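Local coordinates for protein Cas13d (uncultured Ruminococcus sp, PDB 6IV9) that binds CRISPR RNA and uses two HEPN domains both to mature that guide and to cleave the target it selects, at residues F656-I661 with L728-L733; T664-Y669 with S688-M693. The protein carries 2 engineered substitutions. All coordinates share one frame; numbering follows the deposited sequence. Where two conformers were deposited one is given.

Contact 1 of 2, residues F656-I661 with L728-L733; sequences FVLGGI and LTVMYL. With nucleotides of chain B.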
loop_
_atom_site.group_PDB
_atom_site.type_symbol
_atom_site.label_atom_id
_atom_site.label_comp_id
_atom_site.label_asym_id
_atom_site.label_seq_id
_atom_site.Cartn_x
_atom_site.Cartn_y
_atom_site.Cartn_z
ATOM N N PHE A 656 -16.962 18.434 3.070
ATOM C CA PHE A 656 -15.616 18.445 2.454
ATOM C C PHE A 656 -15.385 17.136 1.694
ATOM O O PHE A 656 -14.955 17.166 0.579
ATOM C CB PHE A 656 -14.531 18.620 3.511
ATOM C CG PHE A 656 -13.164 18.350 2.955
ATOM C CD1 PHE A 656 -12.644 19.147 1.959
ATOM C CD2 PHE A 656 -12.422 17.277 3.393
ATOM C CE1 PHE A 656 -11.409 18.877 1.409
ATOM C CE2 PHE A 656 -11.181 17.013 2.849
ATOM C CZ PHE A 656 -10.689 17.804 1.853
ATOM N N VAL A 657 -15.703 16.008 2.313
ATOM C CA VAL A 657 -15.528 14.684 1.650
ATOM C C VAL A 657 -16.446 14.567 0.430
ATOM O O VAL A 657 -15.993 14.154 -0.597
ATOM C CB VAL A 657 -15.758 13.527 2.636
ATOM C CG1 VAL A 657 -15.672 12.186 1.949
ATOM C CG2 VAL A 657 -14.781 13.589 3.783
ATOM N N LEU A 658 -17.702 14.969 0.572
ATOM C CA LEU A 658 -18.705 14.909 -0.516
ATOM C C LEU A 658 -18.221 15.790 -1.681
ATOM O O LEU A 658 -18.474 15.462 -2.812
ATOM C CB LEU A 658 -20.021 15.438 0.051
ATOM C CG LEU A 658 -21.151 14.468 0.388
ATOM C CD1 LEU A 658 -20.830 13.001 0.276
ATOM C CD2 LEU A 658 -21.849 14.827 1.672
ATOM N N GLY A 659 -17.534 16.888 -1.377
ATOM C CA GLY A 659 -17.048 17.837 -2.393
ATOM C C GLY A 659 -16.076 17.188 -3.356
ATOM O O GLY A 659 -16.004 17.614 -4.484
ATOM N N GLY A 660 -15.271 16.268 -2.850
ATOM C CA GLY A 660 -14.277 15.530 -3.642
ATOM C C GLY A 660 -14.900 14.486 -4.545
ATOM O O GLY A 660 -14.251 14.044 -5.465
ATOM N N ILE A 661 -16.098 14.043 -4.214
ATOM C CA ILE A 661 -16.738 12.991 -5.041
ATOM C C ILE A 661 -17.181 13.616 -6.360
ATOM O O ILE A 661 -17.780 14.671 -6.328
ATOM C CB ILE A 661 -17.871 12.301 -4.264
ATOM C CG1 ILE A 661 -17.315 11.617 -3.017
ATOM C CG2 ILE A 661 -18.623 11.328 -5.144
ATOM C CD1 ILE A 661 -18.357 10.982 -2.170
ATOM N N LEU A 728 -20.930 4.738 5.110
ATOM C CA LEU A 728 -19.645 4.051 5.376
ATOM C C LEU A 728 -18.550 4.587 4.449
ATOM O O LEU A 728 -17.445 4.750 4.898
ATOM C CB LEU A 728 -19.843 2.549 5.189
ATOM C CG LEU A 728 -20.693 1.884 6.257
ATOM C CD1 LEU A 728 -20.892 0.416 5.957
ATOM C CD2 LEU A 728 -20.079 2.080 7.621
ATOM N N THR A 729 -18.877 4.796 3.182
ATOM C CA THR A 729 -17.882 5.298 2.209
ATOM C C THR A 729 -17.386 6.679 2.634
ATOM O O THR A 729 -16.202 6.888 2.643
ATOM C CB THR A 729 -18.469 5.379 0.798
ATOM O OG1 THR A 729 -18.870 4.076 0.407
ATOM C CG2 THR A 729 -17.490 5.929 -0.208
ATOM N N VAL A 730 -18.282 7.567 3.016
ATOM C CA VAL A 730 -17.825 8.937 3.365
ATOM C C VAL A 730 -16.903 8.916 4.590
ATOM O O VAL A 730 -15.894 9.562 4.573
ATOM C CB VAL A 730 -19.038 9.862 3.565
ATOM C CG1 VAL A 730 -18.653 11.150 4.242
ATOM C CG2 VAL A 730 -19.760 10.115 2.259
ATOM N N MET A 731 -17.290 8.215 5.642
ATOM C CA MET A 731 -16.445 8.149 6.858
ATOM C C MET A 731 -15.126 7.425 6.541
ATOM O O MET A 731 -14.113 7.833 7.019
ATOM C CB MET A 731 -17.201 7.512 8.024
ATOM C CG MET A 731 -18.479 8.249 8.357
ATOM S SD MET A 731 -18.377 10.063 8.338
ATOM C CE MET A 731 -17.249 10.365 9.685
ATOM N N TYR A 732 -15.186 6.378 5.735
ATOM C CA TYR A 732 -13.973 5.615 5.362
ATOM C C TYR A 732 -13.001 6.528 4.611
ATOM O O TYR A 732 -11.853 6.554 4.940
ATOM C CB TYR A 732 -14.371 4.420 4.501
ATOM C CG TYR A 732 -13.305 3.893 3.583
ATOM C CD1 TYR A 732 -12.276 3.107 4.049
ATOM C CD2 TYR A 732 -13.343 4.172 2.234
ATOM C CE1 TYR A 732 -11.301 2.630 3.202
ATOM C CE2 TYR A 732 -12.374 3.708 1.373
ATOM C CZ TYR A 732 -11.352 2.928 1.860
ATOM O OH TYR A 732 -10.416 2.446 1.018
ATOM N N LEU A 733 -13.511 7.327 3.682
ATOM C CA LEU A 733 -12.648 8.225 2.874
ATOM C C LEU A 733 -11.920 9.184 3.823
ATOM O O LEU A 733 -10.745 9.409 3.651
ATOM C CB LEU A 733 -13.571 9.000 1.938
ATOM C CG LEU A 733 -13.491 8.723 0.444
ATOM C CD1 LEU A 733 -12.769 7.456 0.078
ATOM C CD2 LEU A 733 -14.838 8.839 -0.224
ATOM P P U B 38 -11.874 4.313 -2.830
ATOM O OP1 U B 38 -11.131 4.744 -1.690
ATOM O OP2 U B 38 -12.115 2.922 -3.115
ATOM O "O5'" U B 38 -13.275 5.049 -2.685
ATOM C "C5'" U B 38 -14.296 4.718 -3.548
ATOM C "C4'" U B 38 -15.373 5.780 -3.481
ATOM O "O4'" U B 38 -14.777 7.061 -3.791
ATOM C "C3'" U B 38 -16.423 5.572 -4.552
ATOM O "O3'" U B 38 -17.429 4.717 -4.000
ATOM C "C2'" U B 38 -16.922 6.991 -4.822
ATOM O "O2'" U B 38 -17.826 7.434 -3.835
ATOM C "C1'" U B 38 -15.649 7.800 -4.630
ATOM N N1 U B 38 -14.961 8.106 -5.887
ATOM C C2 U B 38 -14.254 9.297 -5.932
ATOM O O2 U B 38 -14.206 10.070 -4.981
ATOM N N3 U B 38 -13.591 9.533 -7.118
ATOM C C4 U B 38 -13.549 8.699 -8.236
ATOM O O4 U B 38 -12.897 9.037 -9.237
ATOM C C5 U B 38 -14.264 7.457 -8.079
ATOM C C6 U B 38 -14.931 7.214 -6.936
#
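The carbonyl oxygen of Leu-658, whose side chain meets Val-730 across the contact, is gripped twice: Ile-661 N donates to Leu-658 O at 3.1 Å, and Arg-687 NE bonds to the same oxygen, while Arg-687 NH2 bonds to Ile-661 O. Arg-687 thus holds two backbone oxygens, those of Leu-658 and Ile-661. Helix 651-660 crosses the long helix 713-760 nearly at a right angle (101°, axes 9.8 Å apart), a buried helix-on-helix crossing in this largely helical protein. Val-657 carries most of the packing. Its CG1, anti to the backbone N (chi1 176°), lies against Val-730 CG1 at 3.9 Å and against Leu-733 CB at 3.8 Å, and also comes down near the carbonyl oxygen of Val-730. Beside it Leu-658 CD1 meets Val-730 CG2 at 3.7 Å, the two side chains running roughly perpendicular, so both branches of Val-730 are engaged. The crossing also borders the guide RNA. Ile-661 lies by the base oxygen O2 and the O2' of U38 of chain B, Thr-729 CG2 by its ribose, and Tyr-732 offers the edge of its ring to the phosphate. Nearby, Leu-733 CD1 rests 3.6 Å from U38 OP1, a methyl against a phosphate oxygen.

Contact 2 of 2, residues T664-Y669 with S688-M693; sequences TQIERY and SELARM. With nucleotides of chain B.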
loop_
_atom_site.group_PDB
_atom_site.type_symbol
_atom_site.label_atom_id
_atom_site.label_comp_id
_atom_site.label_asym_id
_atom_site.label_seq_id
_atom_site.Cartn_x
_atom_site.Cartn_y
_atom_site.Cartn_z
ATOM N N THR A 664 -21.037 13.269 -11.219
ATOM C CA THR A 664 -21.870 12.150 -11.720
ATOM C C THR A 664 -22.171 11.176 -10.574
ATOM O O THR A 664 -23.261 10.684 -10.521
ATOM C CB THR A 664 -21.213 11.439 -12.907
ATOM O OG1 THR A 664 -19.982 10.907 -12.438
ATOM C CG2 THR A 664 -20.935 12.369 -14.061
ATOM N N GLN A 665 -21.200 10.895 -9.720
ATOM C CA GLN A 665 -21.422 9.998 -8.561
ATOM C C GLN A 665 -22.392 10.624 -7.549
ATOM O O GLN A 665 -23.215 9.914 -7.027
ATOM C CB GLN A 665 -20.101 9.529 -7.969
ATOM C CG GLN A 665 -20.266 8.346 -7.031
ATOM C CD GLN A 665 -21.208 7.267 -7.508
ATOM O OE1 GLN A 665 -21.091 6.769 -8.620
ATOM N NE2 GLN A 665 -22.139 6.878 -6.659
ATOM N N ILE A 666 -22.284 11.921 -7.301
ATOM C CA ILE A 666 -23.206 12.588 -6.341
ATOM C C ILE A 666 -24.646 12.432 -6.856
ATOM O O ILE A 666 -25.517 12.158 -6.067
ATOM C CB ILE A 666 -22.812 14.061 -6.145
ATOM C CG1 ILE A 666 -21.503 14.188 -5.373
ATOM C CG2 ILE A 666 -23.927 14.843 -5.482
ATOM C CD1 ILE A 666 -21.521 13.532 -4.033
ATOM N N GLU A 667 -24.853 12.581 -8.155
ATOM C CA GLU A 667 -26.207 12.425 -8.734
ATOM C C GLU A 667 -26.697 10.990 -8.510
ATOM O O GLU A 667 -27.856 10.817 -8.211
ATOM C CB GLU A 667 -26.195 12.808 -10.211
ATOM C CG GLU A 667 -25.859 14.262 -10.453
ATOM C CD GLU A 667 -27.028 15.129 -10.874
ATOM O OE1 GLU A 667 -28.164 14.763 -10.583
ATOM O OE2 GLU A 667 -26.795 16.164 -11.467
ATOM N N ARG A 668 -25.825 10.003 -8.686
ATOM C CA ARG A 668 -26.225 8.593 -8.453
ATOM C C ARG A 668 -26.577 8.376 -6.977
ATOM O O ARG A 668 -27.577 7.767 -6.707
ATOM C CB ARG A 668 -25.081 7.652 -8.814
ATOM C CG ARG A 668 -24.852 7.472 -10.301
ATOM C CD ARG A 668 -23.790 6.420 -10.498
ATOM N NE ARG A 668 -23.433 6.285 -11.885
ATOM C CZ ARG A 668 -22.406 6.899 -12.436
ATOM N NH1 ARG A 668 -22.449 7.236 -13.711
ATOM N NH2 ARG A 668 -21.342 7.185 -11.710
ATOM N N TYR A 669 -25.753 8.872 -6.068
ATOM C CA TYR A 669 -26.033 8.713 -4.625
ATOM C C TYR A 669 -27.335 9.424 -4.261
ATOM O O TYR A 669 -28.121 8.902 -3.517
ATOM C CB TYR A 669 -24.922 9.356 -3.805
ATOM C CG TYR A 669 -23.673 8.534 -3.662
ATOM C CD1 TYR A 669 -23.721 7.219 -3.248
ATOM C CD2 TYR A 669 -22.434 9.090 -3.912
ATOM C CE1 TYR A 669 -22.572 6.466 -3.118
ATOM C CE2 TYR A 669 -21.274 8.356 -3.778
ATOM C CZ TYR A 669 -21.344 7.041 -3.371
ATOM O OH TYR A 669 -20.211 6.326 -3.232
ATOM N N SER A 688 -25.508 18.926 0.028
ATOM C CA SER A 688 -26.015 19.426 1.325
ATOM C C SER A 688 -27.069 18.461 1.844
ATOM O O SER A 688 -27.050 18.144 3.007
ATOM C CB SER A 688 -26.562 20.811 1.213
ATOM O OG SER A 688 -25.526 21.712 0.947
ATOM N N GLU A 689 -27.980 18.054 0.972
ATOM C CA GLU A 689 -28.967 16.918 1.329
ATOM C C GLU A 689 -28.448 15.532 1.829
ATOM O O GLU A 689 -28.872 15.049 2.838
ATOM C CB GLU A 689 -29.968 16.764 0.182
ATOM C CG GLU A 689 -31.352 16.323 0.621
ATOM C CD GLU A 689 -32.437 16.417 -0.446
ATOM O OE1 GLU A 689 -32.322 17.266 -1.348
ATOM O OE2 GLU A 689 -33.401 15.646 -0.369
ATOM N N LEU A 690 -27.379 15.088 1.183
ATOM C CA LEU A 690 -26.688 13.836 1.560
ATOM C C LEU A 690 -25.998 14.056 2.910
ATOM O O LEU A 690 -26.032 13.170 3.719
ATOM C CB LEU A 690 -25.718 13.449 0.445
ATOM C CG LEU A 690 -26.389 13.066 -0.865
ATOM C CD1 LEU A 690 -25.385 12.895 -1.977
ATOM C CD2 LEU A 690 -27.218 11.824 -0.691
ATOM N N ALA A 691 -25.409 15.229 3.120
ATOM C CA ALA A 691 -24.724 15.529 4.393
ATOM C C ALA A 691 -25.728 15.518 5.549
ATOM O O ALA A 691 -25.394 15.040 6.603
ATOM C CB ALA A 691 -23.976 16.822 4.310
ATOM N N ARG A 692 -26.916 16.066 5.327
ATOM C CA ARG A 692 -27.973 16.073 6.363
ATOM C C ARG A 692 -28.408 14.643 6.672
ATOM O O ARG A 692 -28.634 14.346 7.815
ATOM C CB ARG A 692 -29.165 16.890 5.882
ATOM C CG ARG A 692 -28.957 18.379 6.057
ATOM C CD ARG A 692 -30.287 19.099 6.065
ATOM N NE ARG A 692 -30.801 19.248 4.720
ATOM C CZ ARG A 692 -30.312 20.060 3.801
ATOM N NH1 ARG A 692 -30.738 19.955 2.564
ATOM N NH2 ARG A 692 -29.413 20.969 4.116
ATOM N N MET A 693 -28.521 13.805 5.653
ATOM C CA MET A 693 -28.933 12.400 5.871
ATOM C C MET A 693 -27.898 11.699 6.743
ATOM O O MET A 693 -28.284 10.970 7.618
ATOM C CB MET A 693 -28.985 11.650 4.549
ATOM C CG MET A 693 -30.139 12.031 3.709
ATOM S SD MET A 693 -30.428 10.756 2.498
ATOM C CE MET A 693 -29.035 9.688 2.799
ATOM P P U B 39 -17.679 3.228 -4.573
ATOM O OP1 U B 39 -18.683 2.635 -3.718
ATOM O OP2 U B 39 -16.359 2.539 -4.650
ATOM O "O5'" U B 39 -18.104 3.525 -6.060
ATOM C "C5'" U B 39 -19.441 3.957 -6.362
ATOM C "C4'" U B 39 -19.555 4.201 -7.849
ATOM O "O4'" U B 39 -18.529 5.142 -8.279
ATOM C "C3'" U B 39 -19.308 3.000 -8.739
ATOM O "O3'" U B 39 -20.421 2.136 -8.697
ATOM C "C2'" U B 39 -18.993 3.674 -10.074
ATOM O "O2'" U B 39 -20.047 4.279 -10.794
ATOM C "C1'" U B 39 -18.106 4.818 -9.600
ATOM N N1 U B 39 -16.680 4.472 -9.548
ATOM C C2 U B 39 -15.996 4.380 -10.746
ATOM O O2 U B 39 -16.537 4.532 -11.829
ATOM N N3 U B 39 -14.660 4.080 -10.625
ATOM C C4 U B 39 -13.954 3.875 -9.454
ATOM O O4 U B 39 -12.753 3.623 -9.503
ATOM C C5 U B 39 -14.733 3.987 -8.260
ATOM C C6 U B 39 -16.037 4.275 -8.345
ATOM P P U B 38 -11.874 4.313 -2.830
ATOM O OP1 U B 38 -11.131 4.744 -1.690
ATOM O OP2 U B 38 -12.115 2.922 -3.115
ATOM O "O5'" U B 38 -13.275 5.049 -2.685
ATOM C "C5'" U B 38 -14.296 4.718 -3.548
ATOM C "C4'" U B 38 -15.373 5.780 -3.481
ATOM O "O4'" U B 38 -14.777 7.061 -3.791
ATOM C "C3'" U B 38 -16.423 5.572 -4.552
ATOM O "O3'" U B 38 -17.429 4.717 -4.000
ATOM C "C2'" U B 38 -16.922 6.991 -4.822
ATOM O "O2'" U B 38 -17.826 7.434 -3.835
ATOM C "C1'" U B 38 -15.649 7.800 -4.630
ATOM N N1 U B 38 -14.961 8.106 -5.887
ATOM C C2 U B 38 -14.254 9.297 -5.932
ATOM O O2 U B 38 -14.206 10.070 -4.981
ATOM N N3 U B 38 -13.591 9.533 -7.118
ATOM C C4 U B 38 -13.549 8.699 -8.236
ATOM O O4 U B 38 -12.897 9.037 -9.237
ATOM C C5 U B 38 -14.264 7.457 -8.079
ATOM C C6 U B 38 -14.931 7.214 -6.936
#
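Leu-690 is the residue of 688-693 that reaches across to Ile-666 and Tyr-669, joining helices 683-696 and 663-673 in a small buried helix-helix packing (121 Å²). Ser-688 comes first, its side chain resting on Met-655 of helix 651-660. Then Leu-690 points at helix 663-673 and pushes CD1 between two residues three positions apart, about one helical turn: Leu-690 CD1 sits 4.0 Å from Tyr-669 CB and 4.3 Å from Ile-666 CG2. Its other methyl, CD2, lies near the backbone oxygen of Tyr-669. Ala-691 turns back to Val-654 and Met-655, and Met-693 continues onto Val-674 and Val-723.

Only the root of Tyr-669 belongs to this packing. With CG beside the backbone N (chi1 -80°), its ring leads away from Leu-690 toward the RNA, where Tyr-669 OH and U38 O2' of chain B share a hydrogen bond of 2.7 Å close to the ring plane. Gln-665, bent at chi2, carries NE2 over the centre of that ring, 3.2 Å above its plane. Its OE1 receives Arg-668 NH2 at 3.1 Å in a nearly straight bond (169°) that, with NE2 over the ring, favours this turn of the amide, although the donor stands 31° out of the carbonyl plane. The link from U39 O2' of chain B to Gln-665 OE1 is weak, at 3.5 Å. Helix 663-673 therefore has a greasy side and a polar side, and the polar one meets the riboses of U38 and U39. The firm bond is to a 2'-hydroxyl, a group DNA lacks, consistent with recognition of RNA backbone at this point.

Contacts 1 and 2 lie about 10 Å apart, centre to centre, and contact 2 is nested in the chain loop that contact 1 closes. They touch directly. Ile-661 CG2 packs on Ile-666 CD1 at 3.8 Å, bridging the short turn between helices 651-660 and 663-673, and Leu-658 CD2 lies 3.9 Å from Ala-691 N. The two meet again at the RNA: Thr-729 CG2 is 4.1 Å from Tyr-669 OH, and both approach the same U38 O2' of chain B. Contact 1 supplies apolar walls and contact 2 the hydrogen-bonding hydroxyl, so residues of helices 663-673 and 713-760, with Ile-661, line one side of U38, while helix 683-696 packs behind them.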